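Local atomic coordinates of appr-1-p processing domain protein (Thermus aquaticus Y51MC23, PDB entry 5M3E), a protein that belongs to the macro domain family and holds adenosine-5-diphosphoribose in a cleft at the ends of its central beta strands. Residues 29-34 with 84-89. Sequence-based numbering, arbitrary orientation.
Sequences NTVNTV and IFNFPT. With APR (adenosine-5-diphosphoribose), chain B.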
loop_
_atom_site.group_PDB
_atom_site.type_symbol
_atom_site.label_atom_id
_atom_site.label_comp_id
_atom_site.label_asym_id
_atom_site.label_seq_id
_atom_site.Cartn_x
_atom_site.Cartn_y
_atom_site.Cartn_z
ATOM N N ASN A 29 1.816 -0.787 2.106
ATOM C CA ASN A 29 1.239 -1.484 3.252
ATOM C C ASN A 29 -0.290 -1.334 3.262
ATOM O O ASN A 29 -0.814 -0.294 2.917
ATOM C CB ASN A 29 1.862 -0.949 4.559
ATOM C CG ASN A 29 1.410 -1.739 5.795
ATOM O OD1 ASN A 29 0.905 -2.840 5.686
ATOM N ND2 ASN A 29 1.557 -1.149 6.962
ATOM N N THR A 30 -0.993 -2.388 3.674
ATOM C CA THR A 30 -2.458 -2.373 3.830
ATOM C C THR A 30 -2.799 -2.093 5.291
ATOM O O THR A 30 -2.521 -2.925 6.173
ATOM C CB THR A 30 -3.072 -3.736 3.474
ATOM O OG1 THR A 30 -2.592 -4.749 4.379
ATOM C CG2 THR A 30 -2.691 -4.132 2.100
ATOM N N VAL A 31 -3.443 -0.955 5.543
ATOM C CA VAL A 31 -3.778 -0.573 6.901
ATOM C C VAL A 31 -5.253 -0.284 7.098
ATOM O O VAL A 31 -5.992 -0.076 6.142
ATOM C CB VAL A 31 -2.937 0.650 7.388
ATOM C CG1 VAL A 31 -1.461 0.329 7.328
ATOM C CG2 VAL A 31 -3.238 1.929 6.604
ATOM N N ASN A 32 -5.637 -0.256 8.369
ATOM C CA ASN A 32 -6.916 0.282 8.800
ATOM C C ASN A 32 -6.733 1.693 9.388
ATOM O O ASN A 32 -5.616 2.192 9.509
ATOM C CB ASN A 32 -7.608 -0.664 9.788
ATOM C CG ASN A 32 -6.821 -0.848 11.068
ATOM O OD1 ASN A 32 -6.692 0.088 11.855
ATOM N ND2 ASN A 32 -6.248 -2.062 11.257
ATOM N N THR A 33 -7.841 2.342 9.713
ATOM C CA THR A 33 -7.811 3.739 10.202
ATOM C C THR A 33 -7.865 3.855 11.731
ATOM O O THR A 33 -7.855 4.965 12.250
ATOM C CB THR A 33 -8.947 4.594 9.599
ATOM O OG1 THR A 33 -10.191 3.939 9.843
ATOM C CG2 THR A 33 -8.751 4.808 8.073
ATOM N N VAL A 34 -7.857 2.728 12.438
ATOM C CA VAL A 34 -7.957 2.737 13.912
ATOM C C VAL A 34 -6.632 2.556 14.699
ATOM O O VAL A 34 -6.648 2.546 15.932
ATOM C CB VAL A 34 -9.120 1.818 14.403
ATOM C CG1 VAL A 34 -10.486 2.388 13.936
ATOM C CG2 VAL A 34 -8.981 0.390 13.919
ATOM N N ILE A 84 7.449 3.862 2.792
ATOM C CA ILE A 84 6.289 3.032 3.060
ATOM C C ILE A 84 5.040 3.858 2.764
ATOM O O ILE A 84 4.815 4.899 3.366
ATOM C CB ILE A 84 6.214 2.512 4.516
ATOM C CG1 ILE A 84 7.533 1.849 4.952
ATOM C CG2 ILE A 84 5.018 1.565 4.689
ATOM C CD1 ILE A 84 8.043 0.745 4.049
ATOM N N PHE A 85 4.236 3.367 1.827
ATOM C CA PHE A 85 2.934 3.915 1.515
ATOM C C PHE A 85 1.877 3.076 2.259
ATOM O O PHE A 85 1.502 1.974 1.823
ATOM C CB PHE A 85 2.732 3.867 0.008
ATOM C CG PHE A 85 3.527 4.911 -0.765
ATOM C CD1 PHE A 85 4.504 5.744 -0.159
ATOM C CD2 PHE A 85 3.311 5.056 -2.124
ATOM C CE1 PHE A 85 5.188 6.693 -0.908
ATOM C CE2 PHE A 85 4.006 6.005 -2.881
ATOM C CZ PHE A 85 4.943 6.817 -2.274
ATOM N N ASN A 86 1.410 3.605 3.387
ATOM C CA ASN A 86 0.379 2.985 4.127
ATOM C C ASN A 86 -0.987 3.289 3.507
ATOM O O ASN A 86 -1.521 4.378 3.653
ATOM C CB ASN A 86 0.472 3.392 5.605
ATOM C CG ASN A 86 1.798 2.974 6.234
ATOM O OD1 ASN A 86 2.001 1.808 6.571
ATOM N ND2 ASN A 86 2.715 3.928 6.375
ATOM N N PHE A 87 -1.535 2.281 2.828
ATOM C CA PHE A 87 -2.768 2.343 2.037
ATOM C C PHE A 87 -3.963 1.870 2.896
ATOM O O PHE A 87 -4.028 0.714 3.307
ATOM C CB PHE A 87 -2.581 1.419 0.826
ATOM C CG PHE A 87 -3.611 1.572 -0.268
ATOM C CD1 PHE A 87 -4.988 1.344 -0.038
ATOM C CD2 PHE A 87 -3.201 1.903 -1.586
ATOM C CE1 PHE A 87 -5.906 1.451 -1.080
ATOM C CE2 PHE A 87 -4.120 1.995 -2.616
ATOM C CZ PHE A 87 -5.474 1.765 -2.366
ATOM N N PRO A 88 -4.918 2.767 3.165
ATOM C CA PRO A 88 -6.109 2.332 3.880
ATOM C C PRO A 88 -7.041 1.491 3.034
ATOM O O PRO A 88 -7.693 2.004 2.099
ATOM C CB PRO A 88 -6.774 3.665 4.284
ATOM C CG PRO A 88 -5.608 4.588 4.402
ATOM C CD PRO A 88 -4.821 4.234 3.177
ATOM N N THR A 89 -7.059 0.201 3.348
ATOM C CA THR A 89 -8.034 -0.738 2.812
ATOM C C THR A 89 -9.175 -1.077 3.780
ATOM O O THR A 89 -10.086 -1.817 3.411
ATOM C CB THR A 89 -7.363 -2.034 2.389
ATOM O OG1 THR A 89 -6.981 -2.745 3.545
ATOM C CG2 THR A 89 -6.127 -1.736 1.538
HETATM N N1 APR B . 3.995 -10.647 0.507
HETATM C C2 APR B . 3.026 -10.631 -0.436
HETATM N N3 APR B . 1.731 -10.887 -0.164
HETATM C C4 APR B . 1.339 -11.186 1.098
HETATM C C5 APR B . 2.330 -11.224 2.194
HETATM C C6 APR B . 3.729 -10.925 1.804
HETATM N N6 APR B . 4.725 -10.930 2.711
HETATM N N7 APR B . 1.662 -11.537 3.327
HETATM C C8 APR B . 0.349 -11.680 2.986
HETATM N N9 APR B . 0.172 -11.478 1.649
HETATM C "C1'" APR B . -1.075 -11.504 0.857
HETATM C "C2'" APR B . -2.112 -12.514 1.312
HETATM O "O2'" APR B . -2.621 -13.178 0.157
HETATM C "C3'" APR B . -3.217 -11.701 1.928
HETATM O "O3'" APR B . -4.508 -12.317 1.741
HETATM O "O4'" APR B . -1.666 -10.204 0.984
HETATM C "C4'" APR B . -3.063 -10.357 1.205
HETATM C "C5'" APR B . -3.605 -9.130 1.927
HETATM O "O5'" APR B . -3.201 -9.112 3.305
HETATM P PA APR B . -4.181 -8.477 4.413
HETATM O O1A APR B . -3.289 -8.077 5.553
HETATM O O2A APR B . -5.340 -9.406 4.634
HETATM O O3A APR B . -4.679 -7.093 3.702
HETATM P PB APR B . -6.207 -6.573 3.549
HETATM O O1B APR B . -7.070 -7.678 3.000
HETATM O O2B APR B . -6.201 -5.225 2.826
HETATM O O5D APR B . -6.717 -6.277 5.046
HETATM C C5D APR B . -6.442 -5.080 5.787
HETATM O O4D APR B . -5.579 -6.474 7.577
HETATM O O1D APR B . -3.319 -6.142 7.156
HETATM C C1D APR B . -4.368 -5.947 8.112
HETATM O O2D APR B . -4.094 -4.078 9.652
HETATM C C2D APR B . -4.579 -4.456 8.359
HETATM O O3D APR B . -6.786 -4.176 9.383
HETATM C C3D APR B . -6.062 -4.214 8.146
HETATM C C4D APR B . -6.486 -5.399 7.287
#
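Asn29, Thr30 and Val31 pair in parallel with Asn86, Phe87 and Pro88, joining strands 26-31 and 83-88 in the mixed central sheet of the macro domain. The backbone ladder runs from Asn29 N to Phe85 O, from Phe87 N to Asn29 O and from Val31 N to Phe87 O (2.9 Å); Thr89 N continues it to Val31 O just beyond the second strand. Between these bonds, Pro88 CA adds a CA-H...O contact to Val31 O at 3.3 Å.

On the face shared by Asn29, Val31, Asn86 and Pro88, two buried amides meet with their planes 70° apart. Asn29, its CG anti to the backbone N (chi1 -174°), gives ND2 to Asn86 OD1 at 3.0 Å, nearly in line with the acceptor's C=O. Asn86 ND2 in turn reaches Asn52 OD1 and Phe71 O, which should help to fix the amide's rotation. Val31 packs beside this pair: CG1 lies against Asn86 CB, while CG2 meets Pro88 CG at 4.2 Å.

Just beyond the strand ends, Asn32 and Thr89 reach the ligand. Asn32 ND2 donates almost straight (175°) to O3D of adenosine-5-diphosphoribose, and Asn32 OD1 accepts from Val34 N in an Asx turn. From the other segment, Thr89 OG1 donates to ligand O2B at 2.7 Å.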